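Long-range contacts in heme-binding protein A / AI-2 binding protein A (PDB 6OFQ), which binds peptides in the periplasm, as in its complex with the peptide STSA, and probably delivers them to an ABC transporter for uptake: residues G345-I350 with L483-Q488; I61-V66 with P77-S82; G30-F35 with K242-T247. One frame throughout, in Å; residues are numbered along the deposited sequence.

Contact 1: residues G345-I350 with L483-Q488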
ATOM      1  N   GLY A 345      10.858  -0.043  16.268  1.00  5.93           N
ATOM      2  CA  GLY A 345      11.124   1.384  16.287  1.00  5.76           C
ATOM      3  C   GLY A 345       9.972   2.251  16.752  1.00  5.20           C
ATOM      4  O   GLY A 345      10.118   3.462  16.943  1.00  6.07           O
ATOM      5  N   TYR A 346       8.820   1.642  17.029  1.00  5.11           N
ATOM      6  CA  TYR A 346       7.640   2.315  17.519  1.00  5.01           C
ATOM      7  C   TYR A 346       7.925   2.957  18.867  1.00  5.16           C
ATOM      8  O   TYR A 346       8.589   2.330  19.717  1.00  5.76           O
ATOM      9  CB  TYR A 346       6.511   1.317  17.714  1.00  4.80           C
ATOM     10  CG  TYR A 346       5.157   1.829  18.129  1.00  4.81           C
ATOM     11  CD1 TYR A 346       4.787   1.972  19.469  1.00  4.81           C
ATOM     12  CD2 TYR A 346       4.207   2.118  17.181  1.00  4.86           C
ATOM     13  CE1 TYR A 346       3.549   2.390  19.864  1.00  4.83           C
ATOM     14  CE2 TYR A 346       2.957   2.627  17.546  1.00  4.87           C
ATOM     15  CZ  TYR A 346       2.621   2.699  18.863  1.00  4.77           C
ATOM     16  OH  TYR A 346       1.378   3.166  19.202  1.00  5.12           O
ATOM     17  N   ASN A 347       7.482   4.204  19.047  1.00  4.74           N
ATOM     18  CA  ASN A 347       7.801   4.923  20.248  1.00  5.23           C
ATOM     19  C   ASN A 347       6.660   4.661  21.236  1.00  6.02           C
ATOM     20  O   ASN A 347       5.601   5.306  21.214  1.00  6.13           O
ATOM     21  CB  ASN A 347       7.973   6.415  19.964  1.00  5.41           C
ATOM     22  CG  ASN A 347       8.543   7.162  21.147  1.00  6.51           C
ATOM     23  OD1 ASN A 347       8.246   6.766  22.277  1.00  6.94           O
ATOM     24  ND2 ASN A 347       9.314   8.212  20.939  1.00  6.85           N
ATOM     25  N   TYR A 348       6.970   3.794  22.206  1.00  6.44           N
ATOM     26  CA  TYR A 348       5.989   3.439  23.256  1.00  7.00           C
ATOM     27  C   TYR A 348       5.905   4.481  24.348  1.00  7.61           C
ATOM     28  O   TYR A 348       5.036   4.324  25.244  1.00  9.22           O
ATOM     29  CB  TYR A 348       6.414   2.081  23.846  1.00  6.94           C
ATOM     30  CG  TYR A 348       6.192   0.950  22.885  1.00  7.45           C
ATOM     31  CD1 TYR A 348       4.947   0.378  22.723  1.00  7.36           C
ATOM     32  CD2 TYR A 348       7.257   0.462  22.137  1.00  8.19           C
ATOM     33  CE1 TYR A 348       4.728  -0.578  21.736  1.00  7.15           C
ATOM     34  CE2 TYR A 348       7.043  -0.512  21.173  1.00  8.51           C
ATOM     35  CZ  TYR A 348       5.781  -1.074  21.023  1.00  7.65           C
ATOM     36  OH  TYR A 348       5.618  -2.001  19.999  1.00  9.85           O
ATOM     37  N   ASN A 349       6.768   5.485  24.373  1.00  7.16           N
ATOM     38  CA  ASN A 349       6.793   6.546  25.344  1.00  9.65           C
ATOM     39  C   ASN A 349       5.886   7.716  25.056  1.00 10.57           C
ATOM     40  O   ASN A 349       5.371   8.301  25.992  1.00 14.58           O
ATOM     41  CB  ASN A 349       8.196   7.043  25.642  1.00 10.83           C
ATOM     42  CG  ASN A 349       8.321   7.678  27.012  1.00 15.42           C
ATOM     43  OD1 ASN A 349       7.968   7.046  27.995  1.00 20.58           O
ATOM     44  ND2 ASN A 349       8.816   8.897  27.091  1.00 20.21           N
ATOM     45  N   ILE A 350       5.426   7.857  23.816  1.00  7.98           N
ATOM     46  CA  ILE A 350       4.550   8.966  23.495  1.00  8.06           C
ATOM     47  C   ILE A 350       3.133   8.666  24.001  1.00  8.61           C
ATOM     48  O   ILE A 350       2.617   7.558  23.837  1.00  8.92           O
ATOM     49  CB  ILE A 350       4.564   9.154  21.980  1.00  7.91           C
ATOM     50  CG1 ILE A 350       5.957   9.657  21.581  1.00  9.15           C
ATOM     51  CG2 ILE A 350       3.524  10.152  21.479  1.00  8.32           C
ATOM     52  CD1 ILE A 350       6.193   9.809  20.126  1.00 10.30           C
ATOM     53  N   LEU A 483      16.986   7.221  16.251  1.00  6.97           N
ATOM     54  CA  LEU A 483      16.595   8.340  15.379  1.00  6.79           C
ATOM     55  C   LEU A 483      15.083   8.342  15.114  1.00  5.69           C
ATOM     56  O   LEU A 483      14.442   9.405  15.127  1.00  5.22           O
ATOM     57  CB  LEU A 483      17.392   8.283  14.069  1.00  7.00           C
ATOM     58  CG  LEU A 483      18.909   8.512  14.223  1.00  7.23           C
ATOM     59  CD1 LEU A 483      19.694   7.907  13.044  1.00  6.58           C
ATOM     60  CD2 LEU A 483      19.149  10.004  14.272  1.00  8.14           C
ATOM     61  N   TYR A 484      14.528   7.156  14.884  1.00  5.38           N
ATOM     62  CA  TYR A 484      13.092   7.119  14.628  1.00  5.21           C
ATOM     63  C   TYR A 484      12.243   7.442  15.866  1.00  5.45           C
ATOM     64  O   TYR A 484      11.192   8.100  15.742  1.00  5.45           O
ATOM     65  CB  TYR A 484      12.646   5.765  14.076  1.00  4.82           C
ATOM     66  CG  TYR A 484      13.095   5.514  12.656  1.00  4.58           C
ATOM     67  CD1 TYR A 484      12.908   6.501  11.699  1.00  4.47           C
ATOM     68  CD2 TYR A 484      13.646   4.320  12.287  1.00  4.44           C
ATOM     69  CE1 TYR A 484      13.288   6.269  10.363  1.00  4.44           C
ATOM     70  CE2 TYR A 484      14.067   4.119  10.992  1.00  4.58           C
ATOM     71  CZ  TYR A 484      13.850   5.064  10.000  1.00  4.78           C
ATOM     72  OH  TYR A 484      14.296   4.820   8.709  1.00  4.87           O
ATOM     73  N   LEU A 485      12.768   7.144  17.058  1.00  4.95           N
ATOM     74  CA  LEU A 485      12.078   7.532  18.286  1.00  5.63           C
ATOM     75  C   LEU A 485      11.945   9.046  18.344  1.00  5.02           C
ATOM     76  O   LEU A 485      10.882   9.596  18.691  1.00  5.25           O
ATOM     77  CB  LEU A 485      12.759   6.935  19.510  1.00  6.32           C
ATOM     78  CG  LEU A 485      12.683   5.448  19.724  1.00  7.39           C
ATOM     79  CD1 LEU A 485      13.576   4.923  20.835  1.00  9.45           C
ATOM     80  CD2 LEU A 485      11.283   4.960  19.979  1.00  7.22           C
ATOM     81  N   LYS A 486      13.047   9.736  18.045  1.00  5.37           N
ATOM     82  CA  LYS A 486      13.046  11.186  18.093  1.00  6.74           C
ATOM     83  C   LYS A 486      12.135  11.724  16.994  1.00  5.85           C
ATOM     84  O   LYS A 486      11.397  12.696  17.225  1.00  6.71           O
ATOM     85  CB  LYS A 486      14.468  11.783  17.948  1.00  9.18           C
ATOM     86  CG  LYS A 486      15.437  11.440  19.062  1.00 15.49           C
ATOM     87  CD  LYS A 486      16.858  11.935  18.808  1.00 22.04           C
ATOM     88  CE  LYS A 486      17.722  11.358  19.934  1.00 28.26           C
ATOM     89  NZ  LYS A 486      19.138  11.368  19.470  1.00 38.49           N
ATOM     90  N   ALA A 487      12.185  11.137  15.795  1.00  5.58           N
ATOM     91  CA  ALA A 487      11.298  11.603  14.748  1.00  5.69           C
ATOM     92  C   ALA A 487       9.824  11.534  15.181  1.00  5.28           C
ATOM     93  O   ALA A 487       9.013  12.416  14.872  1.00  5.26           O
ATOM     94  CB  ALA A 487      11.560  10.877  13.435  1.00  6.20           C
ATOM     95  N   GLN A 488       9.427  10.455  15.848  1.00  5.08           N
ATOM     96  CA  GLN A 488       8.053  10.285  16.307  1.00  5.31           C
ATOM     97  C   GLN A 488       7.683  11.343  17.300  1.00  5.47           C
ATOM     98  O   GLN A 488       6.543  11.783  17.321  1.00  5.89           O
ATOM     99  CB  GLN A 488       7.883   8.868  16.820  1.00  5.39           C
ATOM    100  CG  GLN A 488       7.764   7.845  15.720  1.00  4.90           C
ATOM    101  CD  GLN A 488       7.896   6.429  16.231  1.00  4.53           C
ATOM    102  OE1 GLN A 488       6.925   5.832  16.691  1.00  4.37           O
ATOM    103  NE2 GLN A 488       9.130   5.969  16.316  1.00  4.80           N
TER
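Both ends of the Q488 side-chain amide are used against the backbone of residues 345-350. Q488 NE2 donates to the carbonyl O of G345 at 2.8 Å, and that oxygen lies only 5° out of the amide plane of Q488, as expected for a donor using an N-H in its own plane. At the other end Q488 OE1 accepts from the backbone N of N347 at 2.9 Å; the bond is bent (N-H...O 146°), and the donor stands above the carbonyl plane of Q488 rather than on a lone pair. Q488 NE2 also donates to Y484 O, one helical turn earlier, at 3.0 Å (N to O). Y484 O thereby serves two donors, the helical N of Q488 and this NE2, which reach it from opposite faces of its plane, and the amide is fixed in rotation by three bonds.

N347 supplies the complementary grip. Its CG is anti to the backbone N (chi1 -170°), which carries the amide to the helix, where N347 ND2 donates to the carbonyl O of L485 over 3.1 Å. N347 OD1 turns back on its own loop and accepts from N349 N at 2.9 Å, in the carbonyl plane. Apolar contacts fill in between the polar ones: L485 CD2 approaches N347 CA to 3.5 Å, and I350 CD1 rests 3.8 Å from Q488 CB. Beyond the two segments, N337 donates through ND2 to N347 O. Taken together, this is an Asx turn headed by N347, docked on helix 477-494 by side-chain amides pairing with backbone groups.

Contact 2: residues I61-V66 with P77-S82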
ATOM      1  N   ILE A  61       0.822 -11.198 -10.790  1.00  4.87           N
ATOM      2  CA  ILE A  61       1.233 -11.226 -12.203  1.00  4.84           C
ATOM      3  C   ILE A  61       2.733 -10.995 -12.304  1.00  4.83           C
ATOM      4  O   ILE A  61       3.432 -11.590 -13.171  1.00  4.82           O
ATOM      5  CB  ILE A  61       0.431 -10.158 -12.973  1.00  4.80           C
ATOM      6  CG1 ILE A  61      -1.035 -10.625 -13.077  1.00  4.83           C
ATOM      7  CG2 ILE A  61       1.070  -9.854 -14.322  1.00  5.45           C
ATOM      8  CD1 ILE A  61      -1.969  -9.518 -13.553  1.00  5.20           C
ATOM      9  N   TYR A  62       3.262 -10.067 -11.503  1.00  4.95           N
ATOM     10  CA  TYR A  62       4.650  -9.627 -11.652  1.00  4.70           C
ATOM     11  C   TYR A  62       5.515 -10.137 -10.497  1.00  5.17           C
ATOM     12  O   TYR A  62       5.030 -10.292  -9.383  1.00  6.33           O
ATOM     13  CB  TYR A  62       4.814  -8.112 -11.632  1.00  4.89           C
ATOM     14  CG  TYR A  62       4.092  -7.381 -12.750  1.00  5.56           C
ATOM     15  CD1 TYR A  62       4.643  -7.288 -14.010  1.00  5.37           C
ATOM     16  CD2 TYR A  62       2.850  -6.818 -12.559  1.00  5.61           C
ATOM     17  CE1 TYR A  62       4.039  -6.585 -15.040  1.00  5.71           C
ATOM     18  CE2 TYR A  62       2.257  -6.095 -13.575  1.00  5.69           C
ATOM     19  CZ  TYR A  62       2.861  -5.963 -14.807  1.00  5.21           C
ATOM     20  OH  TYR A  62       2.245  -5.191 -15.776  1.00  6.50           O
ATOM     21  N   ASP A  63       6.800 -10.356 -10.785  1.00  4.88           N
ATOM     22  CA  ASP A  63       7.836 -10.485  -9.785  1.00  5.10           C
ATOM     23  C   ASP A  63       8.751  -9.305  -9.724  1.00  4.93           C
ATOM     24  O   ASP A  63       8.826  -8.460 -10.621  1.00  5.11           O
ATOM     25  CB  ASP A  63       8.683 -11.711 -10.058  1.00  5.00           C
ATOM     26  CG  ASP A  63       7.865 -12.978  -9.948  1.00  5.07           C
ATOM     27  OD1 ASP A  63       7.201 -13.195  -8.900  1.00  5.77           O
ATOM     28  OD2 ASP A  63       7.856 -13.796 -10.896  1.00  5.99           O
ATOM     29  N   THR A  64       9.472  -9.305  -8.602  1.00  4.37           N
ATOM     30  CA  THR A  64      10.482  -8.313  -8.269  1.00  4.78           C
ATOM     31  C   THR A  64      11.866  -9.003  -8.167  1.00  4.91           C
ATOM     32  O   THR A  64      11.960 -10.225  -8.242  1.00  4.57           O
ATOM     33  CB  THR A  64      10.112  -7.566  -6.966  1.00  4.93           C
ATOM     34  OG1 THR A  64       9.515  -8.477  -6.043  1.00  5.12           O
ATOM     35  CG2 THR A  64       9.103  -6.420  -7.230  1.00  4.98           C
ATOM     36  N   LEU A  65      12.915  -8.210  -7.924  1.00  4.92           N
ATOM     37  CA  LEU A  65      14.266  -8.809  -7.774  1.00  4.88           C
ATOM     38  C   LEU A  65      14.400  -9.709  -6.537  1.00  4.70           C
ATOM     39  O   LEU A  65      14.985 -10.804  -6.558  1.00  4.40           O
ATOM     40  CB  LEU A  65      15.320  -7.724  -7.749  1.00  5.47           C
ATOM     41  CG  LEU A  65      15.552  -6.995  -9.081  1.00  6.33           C
ATOM     42  CD1 LEU A  65      16.536  -5.868  -8.804  1.00  6.66           C
ATOM     43  CD2 LEU A  65      16.218  -7.938 -10.094  1.00  8.57           C
ATOM     44  N   VAL A  66      13.822  -9.225  -5.442  1.00  4.11           N
ATOM     45  CA  VAL A  66      13.667  -9.947  -4.195  1.00  3.84           C
ATOM     46  C   VAL A  66      12.211  -9.958  -3.802  1.00  3.93           C
ATOM     47  O   VAL A  66      11.470  -9.116  -4.334  1.00  3.91           O
ATOM     48  CB  VAL A  66      14.543  -9.340  -3.058  1.00  3.80           C
ATOM     49  CG1 VAL A  66      16.005  -9.251  -3.543  1.00  4.61           C
ATOM     50  CG2 VAL A  66      14.033  -7.972  -2.599  1.00  4.15           C
ATOM     51  N   PRO A  77      14.974 -14.673  -2.110  1.00  4.90           N
ATOM     52  CA  PRO A  77      15.250 -14.471  -3.537  1.00  5.23           C
ATOM     53  C   PRO A  77      14.032 -14.544  -4.460  1.00  4.85           C
ATOM     54  O   PRO A  77      13.033 -15.133  -4.071  1.00  5.65           O
ATOM     55  CB  PRO A  77      16.240 -15.548  -3.884  1.00  5.38           C
ATOM     56  CG  PRO A  77      16.895 -15.802  -2.552  1.00  5.45           C
ATOM     57  CD  PRO A  77      15.778 -15.776  -1.573  1.00  5.42           C
ATOM     58  N   ALA A  78      14.080 -13.794  -5.556  1.00  4.55           N
ATOM     59  CA  ALA A  78      12.984 -13.834  -6.536  1.00  4.63           C
ATOM     60  C   ALA A  78      13.669 -13.807  -7.895  1.00  4.67           C
ATOM     61  O   ALA A  78      14.322 -14.795  -8.242  1.00  5.64           O
ATOM     62  CB  ALA A  78      11.963 -12.727  -6.310  1.00  4.76           C
ATOM     63  N   LEU A  79      13.482 -12.765  -8.706  1.00  4.07           N
ATOM     64  CA  LEU A  79      14.115 -12.712 -10.025  1.00  4.35           C
ATOM     65  C   LEU A  79      15.649 -12.626  -9.919  1.00  4.78           C
ATOM     66  O   LEU A  79      16.343 -12.894 -10.916  1.00  5.67           O
ATOM     67  CB  LEU A  79      13.546 -11.635 -10.935  1.00  4.71           C
ATOM     68  CG  LEU A  79      12.086 -11.922 -11.388  1.00  5.03           C
ATOM     69  CD1 LEU A  79      11.559 -10.753 -12.200  1.00  5.12           C
ATOM     70  CD2 LEU A  79      12.005 -13.226 -12.207  1.00  5.26           C
ATOM     71  N   ALA A  80      16.161 -12.168  -8.768  1.00  4.55           N
ATOM     72  CA  ALA A  80      17.575 -12.353  -8.433  1.00  4.95           C
ATOM     73  C   ALA A  80      17.647 -13.586  -7.557  1.00  5.36           C
ATOM     74  O   ALA A  80      16.992 -13.727  -6.505  1.00  5.95           O
ATOM     75  CB  ALA A  80      18.170 -11.162  -7.682  1.00  5.38           C
ATOM     76  N   THR A  81      18.578 -14.483  -7.898  1.00  5.60           N
ATOM     77  CA  THR A  81      18.874 -15.678  -7.089  1.00  6.00           C
ATOM     78  C   THR A  81      19.795 -15.388  -5.906  1.00  6.05           C
ATOM     79  O   THR A  81      19.728 -16.077  -4.886  1.00  7.10           O
ATOM     80  CB  THR A  81      19.468 -16.845  -7.869  1.00  6.77           C
ATOM     81  OG1 THR A  81      20.560 -16.334  -8.661  1.00  7.85           O
ATOM     82  CG2 THR A  81      18.384 -17.412  -8.860  1.00  7.88           C
ATOM     83  N   SER A  82      20.695 -14.425  -6.083  1.00  6.16           N
ATOM     84  CA  SER A  82      21.615 -14.032  -5.003  1.00  6.00           C
ATOM     85  C   SER A  82      22.111 -12.610  -5.256  1.00  6.30           C
ATOM     86  O   SER A  82      21.858 -12.003  -6.305  1.00  6.49           O
ATOM     87  CB  SER A  82      22.797 -15.003  -4.943  1.00  6.77           C
ATOM     88  OG  SER A  82      23.619 -14.773  -6.042  1.00  7.99           O
TER
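The first torsion of L79 (chi1 -68°) sets its CG anti to the carbonyl carbon, and the extended second torsion (chi2 176°) carries the chain on, so that L79 CG and CD1 lie against D63 CB. D63 CB to L79 CG is 3.7 Å, and it is the aliphatic root of the aspartate that touches the leucine. The first torsion of D63, with CG likewise beside the backbone N, swings the carboxylate toward other partners, OD2 accepting from T211 OG1 and W234 NE1.

The polar part of the contact is made by backbone. The carbonyl O of T64 accepts from L79 N at 3.0 Å; the bond is nearly straight (N-H...O 164°) and lies in the carbonyl plane. One residue on, L65 O accepts from A80 N at 2.9 Å, on a lone pair. The same oxygen, L65 O, receives a second, weak and strongly bent bond from A78 N at 3.3 Å. L79 N is as near to L65 O, but its angle is poor, consistent with its commitment to T64 O. Methyl groups close around these acceptors: A78 CB comes within 3.2 Å of T64 O, and A80 CB within 3.4 Å of L65 O. V66 and P77 then form an antiparallel non-hydrogen-bonded pair whose side chains diverge.

T64 OG1 donates to V66 O at 2.7 Å, a local clamp where the loop enters strand 66-68. All the hydrogen bonds between the two segments run between main-chain atoms, which implies that their pairing depends on the course of the backbone rather than on polar side chains, while alanine and leucine carbons pack round the buried acceptors.

Contact 3: residues G30-F35 with K242-T247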
ATOM      1  N   GLY A  30      -5.491 -27.607  -7.542  1.00  9.68           N
ATOM      2  CA  GLY A  30      -6.706 -27.549  -8.345  1.00  8.79           C
ATOM      3  C   GLY A  30      -7.746 -26.619  -7.724  1.00  8.36           C
ATOM      4  O   GLY A  30      -8.006 -26.668  -6.495  1.00  9.74           O
ATOM      5  N   GLY A  31      -8.394 -25.880  -8.604  1.00  7.87           N
ATOM      6  CA  GLY A  31      -9.629 -25.184  -8.253  1.00  7.84           C
ATOM      7  C   GLY A  31      -9.648 -23.733  -8.597  1.00  6.87           C
ATOM      8  O   GLY A  31      -8.648 -23.164  -9.085  1.00  7.42           O
ATOM      9  N   VAL A  32     -10.828 -23.150  -8.405  1.00  6.40           N
ATOM     10  CA  VAL A  32     -11.094 -21.752  -8.660  1.00  6.86           C
ATOM     11  C   VAL A  32     -11.363 -21.045  -7.336  1.00  6.04           C
ATOM     12  O   VAL A  32     -12.238 -21.426  -6.562  1.00  7.64           O
ATOM     13  CB  VAL A  32     -12.261 -21.527  -9.633  1.00  7.91           C
ATOM     14  CG1 VAL A  32     -12.533 -20.061  -9.920  1.00  8.40           C
ATOM     15  CG2 VAL A  32     -12.197 -22.423 -10.850  1.00 10.34           C
ATOM     16  N   LEU A  33     -10.631 -19.956  -7.116  1.00  6.13           N
ATOM     17  CA  LEU A  33     -10.863 -19.103  -5.955  1.00  5.94           C
ATOM     18  C   LEU A  33     -11.558 -17.834  -6.396  1.00  5.71           C
ATOM     19  O   LEU A  33     -11.121 -17.179  -7.341  1.00  6.74           O
ATOM     20  CB  LEU A  33      -9.530 -18.730  -5.300  1.00  6.58           C
ATOM     21  CG  LEU A  33      -9.609 -17.701  -4.166  1.00  6.92           C
ATOM     22  CD1 LEU A  33     -10.229 -18.298  -2.927  1.00  7.42           C
ATOM     23  CD2 LEU A  33      -8.249 -17.126  -3.797  1.00  7.50           C
ATOM     24  N   VAL A  34     -12.679 -17.533  -5.749  1.00  5.82           N
ATOM     25  CA  VAL A  34     -13.421 -16.260  -5.983  1.00  6.13           C
ATOM     26  C   VAL A  34     -13.160 -15.340  -4.796  1.00  6.87           C
ATOM     27  O   VAL A  34     -13.623 -15.629  -3.682  1.00  5.83           O
ATOM     28  CB  VAL A  34     -14.921 -16.466  -6.220  1.00  6.91           C
ATOM     29  CG1 VAL A  34     -15.534 -15.130  -6.616  1.00  7.43           C
ATOM     30  CG2 VAL A  34     -15.140 -17.416  -7.385  1.00  7.17           C
ATOM     31  N   PHE A  35     -12.393 -14.284  -5.031  1.00  6.22           N
ATOM     32  CA  PHE A  35     -11.998 -13.302  -4.012  1.00  5.98           C
ATOM     33  C   PHE A  35     -12.862 -12.080  -4.299  1.00  5.62           C
ATOM     34  O   PHE A  35     -13.001 -11.698  -5.462  1.00  7.21           O
ATOM     35  CB  PHE A  35     -10.536 -12.972  -4.254  1.00  6.10           C
ATOM     36  CG  PHE A  35      -9.924 -11.908  -3.402  1.00  5.61           C
ATOM     37  CD1 PHE A  35      -9.949 -10.581  -3.767  1.00  5.89           C
ATOM     38  CD2 PHE A  35      -9.212 -12.204  -2.267  1.00  5.90           C
ATOM     39  CE1 PHE A  35      -9.335  -9.610  -2.984  1.00  6.14           C
ATOM     40  CE2 PHE A  35      -8.573 -11.253  -1.484  1.00  6.63           C
ATOM     41  CZ  PHE A  35      -8.654  -9.931  -1.857  1.00  6.97           C
ATOM     42  N   LYS A 242      -7.253 -20.926 -11.174  1.00  5.38           N
ATOM     43  CA  LYS A 242      -7.868 -19.680 -11.566  1.00  5.84           C
ATOM     44  C   LYS A 242      -8.216 -18.868 -10.315  1.00  5.57           C
ATOM     45  O   LYS A 242      -8.642 -19.417  -9.318  1.00  6.57           O
ATOM     46  CB  LYS A 242      -9.117 -19.995 -12.426  1.00  7.47           C
ATOM     47  CG  LYS A 242      -9.976 -18.842 -12.850  1.00  9.03           C
ATOM     48  CD  LYS A 242     -10.984 -19.441 -13.859  1.00 13.64           C
ATOM     49  CE  LYS A 242     -12.223 -18.620 -14.038  1.00 18.46           C
ATOM     50  NZ  LYS A 242     -13.074 -19.335 -15.052  1.00 18.81           N
ATOM     51  N   VAL A 243      -8.115 -17.545 -10.414  1.00  5.67           N
ATOM     52  CA  VAL A 243      -8.622 -16.648  -9.420  1.00  6.47           C
ATOM     53  C   VAL A 243      -9.501 -15.604 -10.108  1.00  5.71           C
ATOM     54  O   VAL A 243      -9.071 -14.953 -11.052  1.00  6.82           O
ATOM     55  CB  VAL A 243      -7.507 -15.934  -8.621  1.00  6.81           C
ATOM     56  CG1 VAL A 243      -8.115 -15.005  -7.571  1.00  6.94           C
ATOM     57  CG2 VAL A 243      -6.541 -16.943  -8.011  1.00  7.32           C
ATOM     58  N   VAL A 244     -10.717 -15.464  -9.606  1.00  5.72           N
ATOM     59  CA  VAL A 244     -11.627 -14.408 -10.027  1.00  6.19           C
ATOM     60  C   VAL A 244     -11.594 -13.372  -8.910  1.00  6.25           C
ATOM     61  O   VAL A 244     -11.994 -13.653  -7.782  1.00  7.30           O
ATOM     62  CB  VAL A 244     -13.030 -14.938 -10.321  1.00  6.59           C
ATOM     63  CG1 VAL A 244     -13.882 -13.836 -10.888  1.00  6.97           C
ATOM     64  CG2 VAL A 244     -13.029 -16.089 -11.285  1.00  7.57           C
ATOM     65  N   VAL A 245     -11.187 -12.157  -9.260  1.00  5.91           N
ATOM     66  CA  VAL A 245     -11.128 -11.052  -8.317  1.00  5.73           C
ATOM     67  C   VAL A 245     -12.327 -10.164  -8.639  1.00  4.99           C
ATOM     68  O   VAL A 245     -12.296  -9.444  -9.648  1.00  5.45           O
ATOM     69  CB  VAL A 245      -9.801 -10.270  -8.427  1.00  5.63           C
ATOM     70  CG1 VAL A 245      -9.777  -9.085  -7.453  1.00  5.67           C
ATOM     71  CG2 VAL A 245      -8.629 -11.194  -8.171  1.00  6.15           C
ATOM     72  N   ARG A 246     -13.355 -10.254  -7.785  1.00  5.44           N
ATOM     73  CA  ARG A 246     -14.576  -9.502  -7.986  1.00  6.39           C
ATOM     74  C   ARG A 246     -14.578  -8.217  -7.184  1.00  6.05           C
ATOM     75  O   ARG A 246     -14.106  -8.123  -6.046  1.00  5.75           O
ATOM     76  CB  ARG A 246     -15.770 -10.345  -7.544  1.00  8.34           C
ATOM     77  CG  ARG A 246     -16.015 -11.550  -8.455  1.00  8.59           C
ATOM     78  CD  ARG A 246     -17.362 -12.267  -8.312  1.00 11.32           C
ATOM     79  NE  ARG A 246     -18.437 -11.306  -8.491  1.00 12.29           N
ATOM     80  CZ  ARG A 246     -19.690 -11.469  -8.057  1.00 14.75           C
ATOM     81  NH1 ARG A 246     -20.041 -12.592  -7.488  1.00 13.37           N
ATOM     82  NH2 ARG A 246     -20.577 -10.468  -8.202  1.00 14.87           N
ATOM     83  N   THR A 247     -15.182  -7.203  -7.791  1.00  5.43           N
ATOM     84  CA  THR A 247     -15.528  -5.957  -7.120  1.00  6.21           C
ATOM     85  C   THR A 247     -16.991  -5.925  -6.741  1.00  6.65           C
ATOM     86  O   THR A 247     -17.824  -5.957  -7.630  1.00  7.34           O
ATOM     87  CB  THR A 247     -15.151  -4.734  -7.958  1.00  6.54           C
ATOM     88  OG1 THR A 247     -13.728  -4.718  -8.253  1.00  5.97           O
ATOM     89  CG2 THR A 247     -15.478  -3.431  -7.237  1.00  6.52           C
TER
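V32, L33, V34 and F35 run alongside K242, V243, V244 and V245 as two parallel strands, with axes 4.7 Å apart and directions differing by 14°. The ladder is regular where it is tight: V244 N donates to L33 O at 2.9 Å, F35 N to V244 O at 2.9 Å, and R246 N to F35 O at 2.8 Å, the last with an N-H...O angle of 171°. It frays toward the glycines, where K242 N to G31 O is a weak bond of 3.4 Å.

The sheet faces differ as well. L33, F35, V243 and V245 occupy the buried one. There F35 CD1 meets V245 CG1 at 4.0 Å; with the two residues paired in register, the matching torsions, chi1 175° for F35, set ring and methyl side by side. The face of V32, V34, K242 and V244 is more open: V32 is exposed, and the long extended K242 lies beside it only at its root, with V32 CG1 4.1 Å from K242 CG. R246 CD lies 3.8 Å from V34 CG1, and the bend at chi3 beyond it turns the guanidinium, whose NH1 makes a salt bridge with E262 OE2.

In the mixed sheet, strand 242-247 lies between 32-37 and antiparallel 224-229, and strand 265-266 flanks 32-37 on its other edge. Helix 52-61 packs on the buried face through V56, which touches F35 and V245; F526 meets the F35 ring.

Contact 3 pairs two adjacent inner strands of the mixed five-stranded sheet, and the chain between its segments includes the whole of contact 2, the two centres being about 24 Å apart. Helix 52-61 ties the two: its V56 packs under contact 3, and its C-terminal end leads into residues 61-66, which meet strand 75-85 of the separate antiparallel sheet. Contact 1 follows both along the chain, joining a loop after strand 332-334 to helix 477-494. Its centre is about 33 Å from that of contact 2 and about 41 Å from that of contact 3, which lies on the opposite side of the chain's centre. The three lie in separate parts of the fold, consistent with the multi-domain build of family 5 solute-binding proteins.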